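PDB 1W3W: annexin A8 from Homo sapiens, which binds phospholipid membranes in a calcium-dependent way and acts as an anticoagulant by indirectly inhibiting the thromboplastin-specific complex of blood coagulation. Local coordinates for residues Q58-F63 against K69-T74; Y97-L102 against E137-S142; S231-S234 against L240-A243; T251-S256 against K292-K297; Y264-A269 against M308-G313. All blocks are in the same frame, centred on the assembly; numbering follows the deposited sequence.

The five interactions sample an all-helical protein built from four annexin repeats. Along the chain, interaction 1 belongs to the first repeat, interaction 2 to the second and interaction 3 to the third, each closing before the next opens. Interaction 4 starts at the junction of helices 238-252 and 254-266, and it alternates with interaction 5 within the fourth repeat. The centres of interactions 1 and 3 lie about 44 Å apart, on opposite sides of the chain's centre, whereas those of interactions 4 and 5 are about 19 Å apart and share helix 254-266. Interactions 1 to 4 are helix packing away from the calcium; interaction 5 holds the ion through which an annexin typically meets phospholipid.

Interaction 1 (Q58-F63 against K69-T74); sequences QIAKSF and KDLTET
F63 and L71 cross at about a right angle, with the leucine standing over one face of the phenyl ring. L71 CD1 lies 3.9 Å from the centroid of the F63 ring and 6° off its normal, a CH-pi contact. The ring gets there because F63 CG is anti to the backbone N (chi1 -174°), which brings it up against segment 69-74. Its edge takes a different partner: F63 CD1 is 3.3 Å from K69 O, which lies in the ring plane, where weakly positive C-H groups suit a carbonyl oxygen. L71 sends its second methyl to the other helix, CD2 reaching A60 CA at 3.9 Å, a close approach that the small alanine permits. An alanine in place of F63 would probably open a gap beneath L71 CD1 and leave the leucine without its backing ring. A water donates to A60 O at 2.7 Å and accepts from L71 N at 3.0 Å, bridging the backbones. D70 N-caps helix 71-78 by accepting from E73 N, while its OD1 forms a salt bridge with K64. Around this link between helices 53-67 and 71-78, L30 of helix 24-34 and M91 of helix 81-91 both pack on L71.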
# COMPACT_ATOMS: atom_id res chain seq x y z
N GLN A 58 -7.57 -0.13 -21.64
CA GLN A 58 -8.19 -0.23 -22.95
C GLN A 58 -8.70 1.13 -23.41
O GLN A 58 -8.54 1.51 -24.57
CB GLN A 58 -9.35 -1.23 -22.93
CG GLN A 58 -8.93 -2.65 -22.61
CD GLN A 58 -10.13 -3.60 -22.49
OE1 GLN A 58 -10.51 -3.98 -21.38
NE2 GLN A 58 -10.70 -3.97 -23.62
N ILE A 59 -9.32 1.88 -22.50
CA ILE A 59 -9.77 3.24 -22.77
C ILE A 59 -8.58 4.14 -23.16
O ILE A 59 -8.67 4.90 -24.12
CB ILE A 59 -10.53 3.81 -21.55
CG1 ILE A 59 -11.88 3.08 -21.39
CG2 ILE A 59 -10.80 5.28 -21.74
CD1 ILE A 59 -12.55 3.35 -20.07
N ALA A 60 -7.47 4.03 -22.45
CA ALA A 60 -6.27 4.81 -22.76
C ALA A 60 -5.78 4.52 -24.18
O ALA A 60 -5.44 5.45 -24.93
CB ALA A 60 -5.16 4.55 -21.74
N LYS A 61 -5.77 3.24 -24.56
CA LYS A 61 -5.32 2.85 -25.90
C LYS A 61 -6.24 3.38 -26.99
O LYS A 61 -5.78 3.89 -28.02
CB LYS A 61 -5.21 1.33 -26.00
CG LYS A 61 -4.53 0.86 -27.28
CD LYS A 61 -4.07 -0.60 -27.20
CE LYS A 61 -4.29 -1.37 -28.51
NZ LYS A 61 -3.05 -2.09 -28.96
N SER A 62 -7.55 3.26 -26.77
CA SER A 62 -8.54 3.79 -27.69
C SER A 62 -8.45 5.30 -27.81
O SER A 62 -8.60 5.84 -28.90
CB SER A 62 -9.96 3.39 -27.26
OG SER A 62 -10.94 4.05 -28.05
N PHE A 63 -8.19 5.98 -26.70
CA PHE A 63 -8.08 7.43 -26.67
C PHE A 63 -6.90 7.89 -27.52
O PHE A 63 -7.03 8.87 -28.25
CB PHE A 63 -7.92 7.90 -25.22
CG PHE A 63 -7.95 9.40 -25.05
CD1 PHE A 63 -6.78 10.16 -25.18
CD2 PHE A 63 -9.13 10.04 -24.71
CE1 PHE A 63 -6.81 11.54 -24.99
CE2 PHE A 63 -9.16 11.42 -24.52
CZ PHE A 63 -8.00 12.17 -24.67
N LYS A 69 -3.35 11.74 -28.61
CA LYS A 69 -2.64 12.16 -27.40
C LYS A 69 -2.75 11.05 -26.35
O LYS A 69 -3.71 10.30 -26.33
CB LYS A 69 -3.26 13.45 -26.84
CG LYS A 69 -2.62 14.77 -27.31
CD LYS A 69 -3.37 15.39 -28.48
CE LYS A 69 -3.09 16.90 -28.62
NZ LYS A 69 -1.65 17.24 -28.36
N ASP A 70 -1.75 10.97 -25.48
CA ASP A 70 -1.78 10.04 -24.37
C ASP A 70 -2.80 10.52 -23.31
O ASP A 70 -2.83 11.70 -22.96
CB ASP A 70 -0.38 9.92 -23.76
CG ASP A 70 -0.31 8.91 -22.65
OD1 ASP A 70 -0.13 7.72 -22.95
OD2 ASP A 70 -0.46 9.22 -21.45
N LEU A 71 -3.63 9.61 -22.83
CA LEU A 71 -4.71 9.96 -21.91
C LEU A 71 -4.18 10.46 -20.57
O LEU A 71 -4.67 11.45 -20.05
CB LEU A 71 -5.65 8.77 -21.70
CG LEU A 71 -6.80 8.97 -20.71
CD1 LEU A 71 -7.61 10.24 -21.03
CD2 LEU A 71 -7.72 7.75 -20.66
N THR A 72 -3.21 9.75 -20.02
CA THR A 72 -2.64 10.09 -18.74
C THR A 72 -1.97 11.46 -18.76
O THR A 72 -2.21 12.28 -17.87
CB THR A 72 -1.66 9.01 -18.29
OG1 THR A 72 -2.37 7.78 -18.08
CG2 THR A 72 -1.06 9.32 -16.93
N GLU A 73 -1.16 11.72 -19.79
CA GLU A 73 -0.51 13.02 -19.96
C GLU A 73 -1.53 14.13 -20.13
O GLU A 73 -1.34 15.23 -19.64
CB GLU A 73 0.43 13.03 -21.17
CG GLU A 73 1.73 12.25 -20.97
CD GLU A 73 2.47 12.60 -19.67
OE1 GLU A 73 2.65 13.80 -19.36
OE2 GLU A 73 2.87 11.65 -18.95
N THR A 74 -2.63 13.82 -20.81
CA THR A 74 -3.70 14.77 -21.02
C THR A 74 -4.40 15.07 -19.70
O THR A 74 -4.65 16.23 -19.37
CB THR A 74 -4.69 14.21 -22.06
OG1 THR A 74 -4.01 14.08 -23.32
CG2 THR A 74 -5.82 15.18 -22.35
O HOH W 1 -3.37 6.90 -24.07

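Interaction 2 (Y97-L102 against E137-S142); sequences YEAKEL and EDYGSS
Y139 and K100 are brought together by two first torsions: Y139 CG stands anti to its carbonyl carbon (chi1 -52°), sending the ring across to helix 96-107, and K100 CG lies anti to the backbone N (chi1 179°), beside the incoming phenol. The contact belongs to the second annexin repeat, a bundle of five short helices, and joins its first helix, 96-107, to the end of its third, 125-139. The phenol end does most of the touching. A99 O lies oblique to the ring, 3.6 Å from Y139 CE2, and A99 CB is 4.3 Å from the same ring carbon. Alanine suits this place, since its single methyl lets the ring come down close to the helix backbone. The lysine offers the start of its aliphatic chain to the tyrosine; its amino end leads away to a salt bridge with D104. Within its own segment one face of the ring is covered by D138, whose CB sits 3.7 Å above the plane over its centre, and D138 OD1 pairs with R96. H103 stacks on the Y139 ring and Y135 meets it edge-to-face. A serine in place of Y139 would probably leave the backbone at A99 and K100 uncovered on this side and take from H103 its stacking partner. Directly after Y139 the chain leaves the helix at G140, whose positive phi (68°) is easy for a residue without a side chain. The shortest approach is made by the phenol oxygen, Y139 OH lying 3.2 Å from K100 CA and 3.4 Å from K100 CB.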
# COMPACT_ATOMS: atom_id res chain seq x y z
N TYR A 97 2.12 1.00 -10.50
CA TYR A 97 1.67 2.04 -9.58
C TYR A 97 2.55 2.10 -8.33
O TYR A 97 3.03 3.17 -7.95
CB TYR A 97 0.22 1.80 -9.15
CG TYR A 97 -0.28 2.84 -8.18
CD1 TYR A 97 -0.11 4.20 -8.44
CD2 TYR A 97 -0.95 2.47 -7.02
CE1 TYR A 97 -0.58 5.15 -7.55
CE2 TYR A 97 -1.43 3.42 -6.15
CZ TYR A 97 -1.24 4.76 -6.41
OH TYR A 97 -1.71 5.70 -5.52
N GLU A 98 2.75 0.95 -7.69
CA GLU A 98 3.59 0.87 -6.49
C GLU A 98 5.04 1.28 -6.77
O GLU A 98 5.67 1.95 -5.96
CB GLU A 98 3.53 -0.53 -5.87
CG GLU A 98 2.22 -0.82 -5.15
CD GLU A 98 1.18 -1.49 -6.03
OE1 GLU A 98 0.27 -2.11 -5.47
OE2 GLU A 98 1.26 -1.40 -7.28
N ALA A 99 5.56 0.87 -7.93
CA ALA A 99 6.89 1.29 -8.36
C ALA A 99 7.00 2.81 -8.46
O ALA A 99 8.02 3.38 -8.05
CB ALA A 99 7.24 0.65 -9.68
N LYS A 100 5.97 3.46 -8.99
CA LYS A 100 5.94 4.91 -9.06
C LYS A 100 5.92 5.53 -7.66
O LYS A 100 6.67 6.47 -7.39
CB LYS A 100 4.75 5.40 -9.87
CG LYS A 100 4.63 6.95 -9.98
CD LYS A 100 3.25 7.43 -9.54
CE LYS A 100 2.97 8.88 -9.99
NZ LYS A 100 4.00 9.83 -9.48
N GLU A 101 5.08 5.01 -6.78
CA GLU A 101 5.02 5.49 -5.40
C GLU A 101 6.37 5.35 -4.68
O GLU A 101 6.77 6.25 -3.95
CB GLU A 101 3.92 4.77 -4.63
CG GLU A 101 2.52 5.15 -5.07
CD GLU A 101 2.16 6.58 -4.70
OE1 GLU A 101 1.79 7.34 -5.61
OE2 GLU A 101 2.24 6.93 -3.51
N LEU A 102 7.05 4.23 -4.88
CA LEU A 102 8.34 3.99 -4.23
C LEU A 102 9.41 4.97 -4.77
O LEU A 102 10.20 5.52 -4.01
CB LEU A 102 8.79 2.54 -4.44
CG LEU A 102 8.00 1.47 -3.68
CD1 LEU A 102 8.28 0.08 -4.24
CD2 LEU A 102 8.31 1.51 -2.19
N GLU A 137 12.27 -1.31 -15.07
CA GLU A 137 11.81 -0.98 -16.42
C GLU A 137 11.53 0.52 -16.59
O GLU A 137 11.86 1.10 -17.62
CB GLU A 137 10.56 -1.78 -16.80
CG GLU A 137 10.84 -3.21 -17.27
CD GLU A 137 9.58 -4.07 -17.38
OE1 GLU A 137 8.45 -3.51 -17.33
OE2 GLU A 137 9.71 -5.32 -17.52
N ASP A 138 10.93 1.14 -15.58
CA ASP A 138 10.47 2.51 -15.70
C ASP A 138 11.53 3.52 -15.28
O ASP A 138 11.54 4.64 -15.78
CB ASP A 138 9.21 2.74 -14.86
CG ASP A 138 7.99 2.09 -15.47
OD1 ASP A 138 6.99 1.94 -14.74
OD2 ASP A 138 7.94 1.70 -16.65
N TYR A 139 12.42 3.14 -14.36
CA TYR A 139 13.35 4.10 -13.74
C TYR A 139 14.83 3.75 -13.93
O TYR A 139 15.69 4.52 -13.51
CB TYR A 139 13.01 4.29 -12.26
CG TYR A 139 11.56 4.64 -12.09
CD1 TYR A 139 11.05 5.83 -12.60
CD2 TYR A 139 10.67 3.76 -11.48
CE1 TYR A 139 9.71 6.15 -12.50
CE2 TYR A 139 9.32 4.07 -11.37
CZ TYR A 139 8.85 5.26 -11.89
OH TYR A 139 7.53 5.57 -11.80
N GLY A 140 15.11 2.60 -14.54
CA GLY A 140 16.46 2.24 -14.94
C GLY A 140 17.46 1.96 -13.82
O GLY A 140 18.66 1.94 -14.07
N SER A 141 16.97 1.75 -12.60
CA SER A 141 17.81 1.29 -11.50
C SER A 141 17.08 0.22 -10.71
O SER A 141 15.86 0.08 -10.78
CB SER A 141 18.19 2.44 -10.56
OG SER A 141 17.06 3.21 -10.20
N SER A 142 17.85 -0.55 -9.95
CA SER A 142 17.28 -1.62 -9.16
C SER A 142 16.66 -1.02 -7.89
O SER A 142 17.24 -0.13 -7.28
CB SER A 142 18.37 -2.65 -8.82
OG SER A 142 18.31 -3.03 -7.47

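Interaction 3 (S231-S234 against L240-A243); sequences SIKS and LEEA
E241 reaches across from helix 238-252 to I232 and K233 of helix 228-235, and its side chain can be followed outward atom by atom. CB itself makes no close contact with segment 231-234; with CG anti to the backbone N (chi1 -176°) and an extended chain beyond, the following atoms run out toward the neighbouring helix. CG comes first to a partner, lying 4.2 Å from I232 CG2, so the aliphatic part of the glutamate continues the apolar surface offered by the isoleucine. The same I232 methyl is 4.1 Å from E241 O, on the backbone. At the tip, OE2 settles against the root of the lysine, 3.6 Å from K233 CG and 3.8 Å from K233 CA. The contact is one of carboxylate against CH groups, because the lysine chain then runs extended in another direction and K233 NZ ends 6.4 Å from E241 OE2. The opposite charges are therefore near enough for a mild attraction, probably, but form no salt bridge. Glutamate fits here by having both an apolar stem for the isoleucine and a polar tip that can stay near solvent. The two helices are consecutive in the third annexin repeat, and T236 in the bend between them touches E241 and bonds through OG1 to I232 O. Further in, I232 packs on M244, L245 and V248 of helix 238-252 and on F201 of helix 198-207, while L240 and A243 face helix 153-163 through Y154 and I158.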
# COMPACT_ATOMS: atom_id res chain seq x y z
N SER A 231 6.42 -5.68 23.18
CA SER A 231 7.87 -5.87 23.23
C SER A 231 8.55 -4.99 22.22
O SER A 231 9.47 -4.28 22.55
CB SER A 231 8.25 -7.32 23.01
OG SER A 231 7.79 -8.11 24.09
N ILE A 232 8.06 -4.99 20.98
CA ILE A 232 8.58 -4.09 19.95
C ILE A 232 8.46 -2.62 20.37
O ILE A 232 9.38 -1.84 20.17
CB ILE A 232 7.87 -4.35 18.59
CG1 ILE A 232 8.27 -5.72 18.05
CG2 ILE A 232 8.22 -3.27 17.58
CD1 ILE A 232 7.35 -6.27 17.01
N LYS A 233 7.32 -2.24 20.95
CA LYS A 233 7.09 -0.84 21.36
C LYS A 233 8.05 -0.40 22.46
O LYS A 233 8.43 0.77 22.52
CB LYS A 233 5.66 -0.62 21.85
CG LYS A 233 4.61 -0.53 20.75
CD LYS A 233 3.22 -0.29 21.33
CE LYS A 233 2.14 -0.47 20.29
NZ LYS A 233 0.77 -0.13 20.82
N SER A 234 8.41 -1.31 23.36
CA SER A 234 9.29 -0.96 24.47
C SER A 234 10.76 -1.06 24.08
O SER A 234 11.59 -0.38 24.69
CB SER A 234 9.00 -1.82 25.71
OG SER A 234 9.48 -3.13 25.55
N LEU A 240 12.28 2.01 12.52
CA LEU A 240 12.46 0.58 12.75
C LEU A 240 11.24 -0.00 13.48
O LEU A 240 10.74 -1.05 13.10
CB LEU A 240 13.75 0.29 13.53
CG LEU A 240 14.05 -1.21 13.74
CD1 LEU A 240 14.29 -1.91 12.40
CD2 LEU A 240 15.24 -1.43 14.67
N GLU A 241 10.75 0.70 14.50
CA GLU A 241 9.54 0.31 15.22
C GLU A 241 8.32 0.21 14.29
O GLU A 241 7.59 -0.79 14.32
CB GLU A 241 9.23 1.31 16.36
CG GLU A 241 8.03 0.92 17.22
CD GLU A 241 7.55 2.02 18.17
OE1 GLU A 241 8.25 3.04 18.30
OE2 GLU A 241 6.47 1.86 18.77
N GLU A 242 8.12 1.24 13.47
CA GLU A 242 7.03 1.29 12.50
C GLU A 242 7.08 0.08 11.58
O GLU A 242 6.06 -0.58 11.34
CB GLU A 242 7.08 2.58 11.67
CG GLU A 242 5.84 2.87 10.82
CD GLU A 242 5.93 4.20 10.06
OE1 GLU A 242 5.22 4.38 9.03
OE2 GLU A 242 6.72 5.07 10.48
N ALA A 243 8.27 -0.23 11.09
CA ALA A 243 8.49 -1.33 10.15
C ALA A 243 8.17 -2.68 10.78
O ALA A 243 7.48 -3.49 10.17
CB ALA A 243 9.92 -1.31 9.63

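Interaction 4 (T251-S256 against K292-K297); sequences TQNLHS and KCHFKK
H294 points from helix 288-299 at the first turn of helix 254-266, where N253, H255 and S256 receive its imidazole. This is a surface contact between the first and third helices of the fourth annexin repeat, placed just where the chain passes from helix 238-252 into that repeat. Van der Waals packing makes up most of it. H294 CG is anti to its carbonyl carbon (chi1 -84°), which extends the ring toward the helix start. There H294 ND1 lies 4.0 Å from H255 CB, and the backbone N of S256 stands over one face of the ring, 4.3 Å above the plane and offset toward the rim. The side chains of N253 and H294 come from opposite directions; N253 ND2 is 3.7 Å from H294 NE2, and the amide and ring planes are turned 62° apart.

Hydrogen bonds hold the partners in position without passing between the segments. N253 is the N-cap of helix 254-266, a place asparagine suits because its short side chain can accept from an amide of the first turn: S256 N donates to N253 OD1 over 3.1 Å, nearly straight at 165°, though from above the carbonyl plane. Each histidine has an outside partner, H255 ND1 bonding to D287 OD2 and H294 ND1 to L290 O, the latter one turn back on its own helix and likely to fix the rotation of the ring. The serine adds a further contact, S256 CB lying 4.0 Å from H294 CD2.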
# COMPACT_ATOMS: atom_id res chain seq x y z
N THR A 251 0.84 -9.63 9.15
CA THR A 251 0.84 -11.07 9.37
C THR A 251 -0.46 -11.53 10.01
O THR A 251 -1.01 -12.55 9.63
CB THR A 251 2.03 -11.43 10.28
OG1 THR A 251 3.25 -11.18 9.58
CG2 THR A 251 2.06 -12.92 10.60
N GLN A 252 -0.94 -10.77 10.98
CA GLN A 252 -2.14 -11.09 11.74
C GLN A 252 -3.43 -10.92 10.91
O GLN A 252 -4.27 -11.80 10.85
CB GLN A 252 -2.22 -10.22 12.99
CG GLN A 252 -1.12 -10.55 13.97
CD GLN A 252 -1.03 -9.58 15.12
OE1 GLN A 252 -0.57 -9.96 16.20
NE2 GLN A 252 -1.46 -8.34 14.91
N ASN A 253 -3.56 -9.77 10.26
CA ASN A 253 -4.70 -9.51 9.39
C ASN A 253 -4.40 -8.33 8.50
O ASN A 253 -4.40 -7.19 8.93
CB ASN A 253 -5.98 -9.26 10.20
CG ASN A 253 -7.25 -9.35 9.34
OD1 ASN A 253 -7.36 -8.72 8.29
ND2 ASN A 253 -8.22 -10.14 9.80
N LEU A 254 -4.15 -8.62 7.23
CA LEU A 254 -3.82 -7.61 6.24
C LEU A 254 -4.93 -6.58 6.02
O LEU A 254 -4.66 -5.39 5.87
CB LEU A 254 -3.53 -8.34 4.94
CG LEU A 254 -2.87 -7.57 3.82
CD1 LEU A 254 -1.58 -6.91 4.29
CD2 LEU A 254 -2.63 -8.55 2.68
N HIS A 255 -6.17 -7.04 6.00
CA HIS A 255 -7.31 -6.16 5.73
C HIS A 255 -7.48 -5.15 6.85
O HIS A 255 -7.76 -3.98 6.61
CB HIS A 255 -8.59 -6.99 5.56
CG HIS A 255 -8.42 -8.19 4.68
ND1 HIS A 255 -8.01 -8.10 3.37
CD2 HIS A 255 -8.56 -9.52 4.94
CE1 HIS A 255 -7.92 -9.31 2.85
NE2 HIS A 255 -8.25 -10.19 3.79
N SER A 256 -7.30 -5.61 8.08
CA SER A 256 -7.32 -4.75 9.26
C SER A 256 -6.16 -3.73 9.24
O SER A 256 -6.33 -2.58 9.69
CB SER A 256 -7.28 -5.63 10.51
OG SER A 256 -7.00 -4.87 11.66
N LYS A 292 -13.62 -1.98 4.27
CA LYS A 292 -14.78 -1.19 4.70
C LYS A 292 -15.43 -1.83 5.93
O LYS A 292 -15.78 -1.14 6.87
CB LYS A 292 -15.79 -1.07 3.57
CG LYS A 292 -15.40 -0.00 2.52
CD LYS A 292 -16.06 -0.27 1.16
CE LYS A 292 -17.53 0.06 1.18
NZ LYS A 292 -18.20 -0.22 -0.12
N CYS A 293 -15.57 -3.15 5.90
CA CYS A 293 -16.16 -3.89 7.00
C CYS A 293 -15.33 -3.78 8.28
O CYS A 293 -15.86 -3.53 9.38
CB CYS A 293 -16.32 -5.34 6.59
SG CYS A 293 -17.05 -6.37 7.87
N HIS A 294 -14.02 -3.97 8.13
CA HIS A 294 -13.08 -3.89 9.24
C HIS A 294 -13.03 -2.49 9.83
O HIS A 294 -12.95 -2.33 11.05
CB HIS A 294 -11.68 -4.35 8.83
CG HIS A 294 -11.50 -5.84 8.91
ND1 HIS A 294 -11.79 -6.68 7.86
CD2 HIS A 294 -11.09 -6.63 9.93
CE1 HIS A 294 -11.55 -7.93 8.21
NE2 HIS A 294 -11.13 -7.93 9.47
N PHE A 295 -13.08 -1.47 8.98
CA PHE A 295 -13.08 -0.08 9.43
C PHE A 295 -14.25 0.19 10.38
O PHE A 295 -14.09 0.81 11.43
CB PHE A 295 -13.18 0.87 8.24
CG PHE A 295 -12.76 2.26 8.53
CD1 PHE A 295 -11.47 2.68 8.27
CD2 PHE A 295 -13.66 3.17 9.08
CE1 PHE A 295 -11.08 3.97 8.54
CE2 PHE A 295 -13.28 4.45 9.36
CZ PHE A 295 -11.98 4.85 9.08
N LYS A 296 -15.44 -0.25 9.97
CA LYS A 296 -16.67 -0.13 10.74
C LYS A 296 -16.57 -0.83 12.08
O LYS A 296 -16.96 -0.27 13.11
CB LYS A 296 -17.85 -0.75 9.98
CG LYS A 296 -18.81 0.24 9.41
CD LYS A 296 -20.04 -0.48 8.84
CE LYS A 296 -21.29 -0.08 9.58
NZ LYS A 296 -22.48 -0.37 8.77
N LYS A 297 -16.07 -2.06 12.06
CA LYS A 297 -15.95 -2.87 13.27
C LYS A 297 -14.99 -2.24 14.26
O LYS A 297 -15.28 -2.21 15.46
CB LYS A 297 -15.48 -4.29 12.96
CG LYS A 297 -16.52 -5.19 12.27
CD LYS A 297 -16.43 -6.65 12.80
CE LYS A 297 -17.57 -7.54 12.30
NZ LYS A 297 -18.38 -6.95 11.19

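Interaction 5 (Y264-A269 against M308-G313); sequences YAMKGA and MEDTSG. With CA (calcium ion), chain B.
M266 O and D310 OD2 come within 3.0 Å of each other because both bind the same calcium ion, which offsets the repulsion two such oxygens would otherwise feel. The first shell is all oxygen, as suits calcium: M266 O, G268 O and D310 OD2 each lie 2.4 Å from the ion, a water stands at 2.4 Å as well, and G270 O completes the protein ligands. Three backbone carbonyls from one loop joined by a distant carboxylate are the hallmark of the type II annexin site. Glycine fits at G268, where the backbone takes a positive phi (73°) that is easy without a side chain, and its carbonyl turns to the metal.

D310 supplies the negative charge, and it uses its two oxygens differently. OD2 makes the metal bond, whereas OD1 remains 3.0 Å from the ion and accepts a hydrogen bond from the coordinating water, tying that ligand to the carboxylate. In the second shell, T271 OG1 bonds to D310 OD2, so this oxygen is held by both metal and hydroxyl and the carboxylate is likely to be kept from turning. The side chain of M266 crosses the aspartate at a slant, its CB 3.7 Å from D310 OD2, before bending away.

Farther out, backbone bonds between A265 and R272 close the loop at its base. The M266 side chain packs on L303, M306 and I307 of helix 303-310 and on L276 of helix 273-283, so the residue that lends its carbonyl to calcium also joins helix 254-266 to those two helices.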
# COMPACT_ATOMS: atom_id res chain seq x y z
N TYR A 264 -5.62 6.45 10.15
CA TYR A 264 -4.59 7.37 10.61
C TYR A 264 -4.17 8.38 9.55
O TYR A 264 -3.65 9.43 9.89
CB TYR A 264 -3.40 6.63 11.22
CG TYR A 264 -3.70 6.13 12.63
CD1 TYR A 264 -3.85 4.77 12.90
CD2 TYR A 264 -3.88 7.03 13.68
CE1 TYR A 264 -4.14 4.31 14.19
CE2 TYR A 264 -4.18 6.58 14.98
CZ TYR A 264 -4.30 5.22 15.22
OH TYR A 264 -4.59 4.76 16.48
N ALA A 265 -4.46 8.10 8.29
CA ALA A 265 -4.33 9.10 7.23
C ALA A 265 -5.29 10.28 7.43
O ALA A 265 -5.02 11.37 6.96
CB ALA A 265 -4.59 8.48 5.88
N MET A 266 -6.41 10.04 8.11
CA MET A 266 -7.47 11.03 8.27
C MET A 266 -7.59 11.59 9.69
O MET A 266 -8.01 12.73 9.85
CB MET A 266 -8.81 10.45 7.80
CG MET A 266 -8.91 10.42 6.28
SD MET A 266 -10.43 9.72 5.63
CE MET A 266 -10.26 8.05 6.06
N LYS A 267 -7.21 10.81 10.69
CA LYS A 267 -7.41 11.20 12.10
C LYS A 267 -6.64 12.47 12.44
O LYS A 267 -5.53 12.68 11.95
CB LYS A 267 -6.97 10.05 13.03
CG LYS A 267 -6.82 10.42 14.52
CD LYS A 267 -7.96 9.90 15.38
CE LYS A 267 -9.25 10.71 15.22
NZ LYS A 267 -9.51 11.61 16.39
N GLY A 268 -7.24 13.33 13.26
CA GLY A 268 -6.58 14.56 13.70
C GLY A 268 -6.51 15.61 12.61
O GLY A 268 -7.22 15.54 11.60
N ALA A 269 -5.62 16.58 12.80
CA ALA A 269 -5.54 17.76 11.93
C ALA A 269 -5.02 17.43 10.54
O ALA A 269 -4.02 16.72 10.41
CB ALA A 269 -4.66 18.84 12.57
N MET A 308 -15.86 12.00 3.98
CA MET A 308 -16.74 13.18 3.86
C MET A 308 -16.33 14.33 4.78
O MET A 308 -16.40 15.51 4.41
CB MET A 308 -18.19 12.79 4.15
CG MET A 308 -18.76 11.91 3.07
SD MET A 308 -20.50 11.55 3.22
CE MET A 308 -21.15 13.10 2.83
N GLU A 309 -15.86 13.98 5.97
CA GLU A 309 -15.42 14.96 6.96
C GLU A 309 -14.10 15.62 6.58
O GLU A 309 -13.92 16.81 6.82
CB GLU A 309 -15.30 14.30 8.33
CG GLU A 309 -15.15 15.28 9.48
CD GLU A 309 -14.89 14.57 10.80
OE1 GLU A 309 -13.97 14.99 11.56
OE2 GLU A 309 -15.60 13.57 11.06
N ASP A 310 -13.21 14.85 5.95
CA ASP A 310 -11.82 15.26 5.70
C ASP A 310 -11.51 15.82 4.31
O ASP A 310 -10.50 16.47 4.12
CB ASP A 310 -10.88 14.08 5.94
CG ASP A 310 -10.15 14.19 7.24
OD1 ASP A 310 -10.83 14.34 8.28
OD2 ASP A 310 -8.89 14.15 7.30
N THR A 311 -12.35 15.53 3.32
CA THR A 311 -12.05 15.92 1.96
C THR A 311 -13.20 16.73 1.40
O THR A 311 -14.29 16.71 1.95
CB THR A 311 -11.80 14.68 1.06
OG1 THR A 311 -13.01 13.92 0.93
CG2 THR A 311 -10.81 13.72 1.71
N SER A 312 -12.96 17.41 0.29
CA SER A 312 -14.00 18.19 -0.38
C SER A 312 -13.87 18.16 -1.90
O SER A 312 -12.88 17.66 -2.46
CB SER A 312 -13.95 19.64 0.11
OG SER A 312 -12.65 20.14 -0.07
N GLY A 313 -14.91 18.68 -2.56
CA GLY A 313 -14.88 18.94 -3.99
C GLY A 313 -14.94 17.70 -4.86
O GLY A 313 -15.49 16.66 -4.48
CA CA B . -8.16 15.07 9.42
O HOH W 2 -9.86 14.86 11.10